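Local atomic coordinates of beta subunit of photoactivated adenylyl cyclase (Beggiatoa sp. PS, PDB entry 5M2A), a protein that probably makes cyclic AMP from ATP under the control of blue light, which its flavin-binding BLUF domain senses for the adenylyl cyclase domain. Residues Glu228-Arg233 against Gln333-Thr338. Residues are numbered along the deposited sequence; the frame is centred on the assembly and turned at random.
Sequences ELKQLR and QKYYDT
Y335 reaches out from its loop to two basic side chains of helix 215-235, R233 at its hydroxyl end and K230 over one face. The hydrogen bond comes first: R233 NH2 donates to Y335 OH at 3.2 Å, nearly straight at 170°, with the oxygen lying close to the guanidinium plane. Guanidinium and phenol ring are themselves almost coplanar, 17° apart, and NH2 comes in at the ring's edge, so the two flat groups meet edge to edge. R233 gets there by folding its chain at chi3 (-61°), and one face of the guanidinium has CA of K230 over its rim. Its other terminal nitrogen, NH1, bonds to the carbonyl O of L245, and the group makes a cation-pi contact with Y246. A leucine in place of R233 would probably leave both Y335 OH and the L245 carbonyl without this donor, and the phenol freer to swing.

The second interaction is cation-pi. The extended chain of K230 slants across the ring, bringing NZ 4.6 Å from the Y335 centroid, while CE packs 3.9 Å from Y335 CE1. Toward the rim of the opposite face of the phenol lies CD2 of Y336, whose own ring meets Y246 edge-to-face and is backed by CB of K334.

This slender, partly solvent-exposed bridge joins helix 215-235, part of the cyclase catalytic domain, to the loop that leads from strand 324-329 into helix 338-349. L229 and E228 pack on helix 173-193, while D337 N-caps helix 338-349 through Q340 N.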
ATOM      1  N   GLU A 228      -3.757  16.551  19.895  1.00 18.66           N
ATOM      2  CA  GLU A 228      -4.669  15.448  20.158  1.00 17.32           C
ATOM      3  C   GLU A 228      -4.005  14.380  21.012  1.00 19.08           C
ATOM      4  O   GLU A 228      -4.658  13.771  21.870  1.00 18.54           O
ATOM      5  CB  GLU A 228      -5.175  14.851  18.848  1.00 19.98           C
ATOM      6  CG  GLU A 228      -6.176  15.755  18.134  1.00 25.92           C
ATOM      7  CD  GLU A 228      -7.233  14.965  17.363  1.00 33.22           C
ATOM      8  OE1 GLU A 228      -7.280  13.725  17.514  1.00 32.08           O
ATOM      9  OE2 GLU A 228      -8.018  15.579  16.606  1.00 33.94           O
ATOM     10  N   LEU A 229      -2.714  14.128  20.791  1.00 19.18           N
ATOM     11  CA  LEU A 229      -2.020  13.170  21.648  1.00 19.65           C
ATOM     12  C   LEU A 229      -1.947  13.662  23.086  1.00 20.06           C
ATOM     13  O   LEU A 229      -2.098  12.874  24.029  1.00 17.76           O
ATOM     14  CB  LEU A 229      -0.616  12.900  21.118  1.00 16.45           C
ATOM     15  CG  LEU A 229      -0.505  12.263  19.737  1.00 22.79           C
ATOM     16  CD1 LEU A 229       0.929  11.800  19.508  1.00 18.37           C
ATOM     17  CD2 LEU A 229      -1.485  11.124  19.520  1.00 24.41           C
ATOM     18  N   LYS A 230      -1.670  14.953  23.277  1.00 18.69           N
ATOM     19  CA  LYS A 230      -1.643  15.501  24.631  1.00 21.75           C
ATOM     20  C   LYS A 230      -3.002  15.349  25.302  1.00 21.36           C
ATOM     21  O   LYS A 230      -3.090  14.964  26.471  1.00 21.09           O
ATOM     22  CB  LYS A 230      -1.216  16.971  24.598  1.00 20.52           C
ATOM     23  CG  LYS A 230      -1.029  17.591  25.980  1.00 24.00           C
ATOM     24  CD  LYS A 230      -0.625  19.051  25.857  1.00 32.47           C
ATOM     25  CE  LYS A 230      -0.575  19.735  27.210  1.00 42.02           C
ATOM     26  NZ  LYS A 230      -0.205  21.170  27.052  1.00 48.04           N
ATOM     27  N   GLN A 231      -4.083  15.637  24.567  1.00 20.78           N
ATOM     28  CA  GLN A 231      -5.422  15.397  25.112  1.00 22.47           C
ATOM     29  C   GLN A 231      -5.611  13.932  25.489  1.00 20.04           C
ATOM     30  O   GLN A 231      -6.134  13.619  26.564  1.00 21.27           O
ATOM     31  CB  GLN A 231      -6.495  15.820  24.106  1.00 23.72           C
ATOM     32  CG  GLN A 231      -6.619  17.317  23.923  1.00 29.53           C
ATOM     33  CD  GLN A 231      -7.755  17.691  22.987  1.00 43.85           C
ATOM     34  OE1 GLN A 231      -8.861  17.157  23.087  1.00 49.47           O
ATOM     35  NE2 GLN A 231      -7.480  18.606  22.064  1.00 41.38           N
ATOM     36  N   LEU A 232      -5.203  13.019  24.603  1.00 19.10           N
ATOM     37  CA  LEU A 232      -5.421  11.594  24.827  1.00 17.74           C
ATOM     38  C   LEU A 232      -4.671  11.105  26.060  1.00 17.54           C
ATOM     39  O   LEU A 232      -5.211  10.326  26.860  1.00 18.44           O
ATOM     40  CB  LEU A 232      -4.991  10.816  23.572  1.00 19.82           C
ATOM     41  CG  LEU A 232      -5.174   9.300  23.619  1.00 23.02           C
ATOM     42  CD1 LEU A 232      -6.649   8.941  23.743  1.00 27.77           C
ATOM     43  CD2 LEU A 232      -4.556   8.685  22.376  1.00 22.20           C
ATOM     44  N   ARG A 233      -3.450  11.605  26.278  1.00 20.44           N
ATOM     45  CA  ARG A 233      -2.670  11.136  27.433  1.00 20.04           C
ATOM     46  C   ARG A 233      -3.351  11.412  28.769  1.00 22.81           C
ATOM     47  O   ARG A 233      -3.234  10.606  29.704  1.00 23.15           O
ATOM     48  CB  ARG A 233      -1.282  11.765  27.432  1.00 21.20           C
ATOM     49  CG  ARG A 233      -0.398  11.270  26.301  1.00 20.30           C
ATOM     50  CD  ARG A 233       1.069  11.577  26.600  1.00 22.27           C
ATOM     51  NE  ARG A 233       1.317  13.011  26.728  1.00 25.28           N
ATOM     52  CZ  ARG A 233       1.514  13.828  25.689  1.00 22.74           C
ATOM     53  NH1 ARG A 233       1.473  13.361  24.449  1.00 21.04           N
ATOM     54  NH2 ARG A 233       1.755  15.122  25.887  1.00 24.94           N
ATOM     55  N   GLN A 333       6.734  24.007  20.951  1.00 21.60           N
ATOM     56  CA  GLN A 333       7.614  23.836  22.099  1.00 25.95           C
ATOM     57  C   GLN A 333       7.090  22.745  23.020  1.00 26.90           C
ATOM     58  O   GLN A 333       5.881  22.637  23.247  1.00 24.43           O
ATOM     59  CB  GLN A 333       7.728  25.152  22.873  1.00 27.76           C
ATOM     60  CG  GLN A 333       8.749  25.131  23.992  1.00 42.31           C
ATOM     61  CD  GLN A 333       8.657  26.360  24.886  1.00 58.08           C
ATOM     62  OE1 GLN A 333       7.669  26.547  25.604  1.00 62.30           O
ATOM     63  NE2 GLN A 333       9.684  27.206  24.841  1.00 57.50           N
ATOM     64  N   LYS A 334       8.012  21.938  23.550  1.00 24.66           N
ATOM     65  CA  LYS A 334       7.666  20.854  24.468  1.00 26.55           C
ATOM     66  C   LYS A 334       7.525  21.386  25.888  1.00 33.63           C
ATOM     67  O   LYS A 334       8.407  22.098  26.378  1.00 34.27           O
ATOM     68  CB  LYS A 334       8.738  19.761  24.443  1.00 24.11           C
ATOM     69  CG  LYS A 334       8.816  18.946  23.139  1.00 22.25           C
ATOM     70  CD  LYS A 334      10.070  18.072  23.146  1.00 24.20           C
ATOM     71  CE  LYS A 334      10.207  17.218  21.886  1.00 23.88           C
ATOM     72  NZ  LYS A 334      11.595  16.662  21.777  1.00 23.71           N
ATOM     73  N   TYR A 335       6.414  21.051  26.549  1.00 34.01           N
ATOM     74  CA  TYR A 335       6.256  21.423  27.952  1.00 46.87           C
ATOM     75  C   TYR A 335       7.007  20.482  28.883  1.00 47.76           C
ATOM     76  O   TYR A 335       6.951  20.660  30.105  1.00 49.24           O
ATOM     77  CB  TYR A 335       4.769  21.469  28.335  1.00 46.45           C
ATOM     78  CG  TYR A 335       4.095  20.115  28.458  1.00 48.07           C
ATOM     79  CD1 TYR A 335       3.664  19.424  27.330  1.00 51.05           C
ATOM     80  CD2 TYR A 335       3.871  19.537  29.703  1.00 52.01           C
ATOM     81  CE1 TYR A 335       3.042  18.189  27.439  1.00 50.17           C
ATOM     82  CE2 TYR A 335       3.249  18.305  29.822  1.00 52.78           C
ATOM     83  CZ  TYR A 335       2.837  17.634  28.687  1.00 50.76           C
ATOM     84  OH  TYR A 335       2.216  16.408  28.798  1.00 49.06           O
ATOM     85  N   TYR A 336       7.715  19.505  28.325  1.00 40.69           N
ATOM     86  CA  TYR A 336       8.439  18.480  29.055  1.00 35.72           C
ATOM     87  C   TYR A 336       9.881  18.446  28.565  1.00 36.70           C
ATOM     88  O   TYR A 336      10.225  19.007  27.520  1.00 35.40           O
ATOM     89  CB  TYR A 336       7.779  17.109  28.852  1.00 31.76           C
ATOM     90  CG  TYR A 336       7.618  16.748  27.382  1.00 29.13           C
ATOM     91  CD1 TYR A 336       8.639  16.114  26.689  1.00 30.41           C
ATOM     92  CD2 TYR A 336       6.457  17.063  26.690  1.00 29.33           C
ATOM     93  CE1 TYR A 336       8.506  15.795  25.353  1.00 30.30           C
ATOM     94  CE2 TYR A 336       6.315  16.745  25.342  1.00 29.60           C
ATOM     95  CZ  TYR A 336       7.347  16.111  24.688  1.00 30.29           C
ATOM     96  OH  TYR A 336       7.225  15.785  23.360  1.00 29.33           O
ATOM     97  N   ASP A 337      10.728  17.765  29.328  1.00 34.03           N
ATOM     98  CA  ASP A 337      12.083  17.443  28.903  1.00 40.57           C
ATOM     99  C   ASP A 337      12.081  16.045  28.296  1.00 37.49           C
ATOM    100  O   ASP A 337      11.624  15.091  28.939  1.00 37.10           O
ATOM    101  CB  ASP A 337      13.063  17.516  30.073  1.00 42.73           C
ATOM    102  CG  ASP A 337      14.471  17.146  29.667  1.00 53.34           C
ATOM    103  OD1 ASP A 337      15.197  18.036  29.174  1.00 63.44           O
ATOM    104  OD2 ASP A 337      14.851  15.969  29.832  1.00 53.03           O
ATOM    105  N   THR A 338      12.607  15.923  27.072  1.00 35.93           N
ATOM    106  CA  THR A 338      12.465  14.670  26.331  1.00 29.30           C
ATOM    107  C   THR A 338      13.168  13.511  27.029  1.00 32.74           C
ATOM    108  O   THR A 338      12.611  12.412  27.132  1.00 36.99           O
ATOM    109  CB  THR A 338      12.985  14.833  24.903  1.00 34.42           C
ATOM    110  OG1 THR A 338      12.268  15.892  24.260  1.00 37.05           O
ATOM    111  CG2 THR A 338      12.752  13.556  24.099  1.00 30.50           C
TER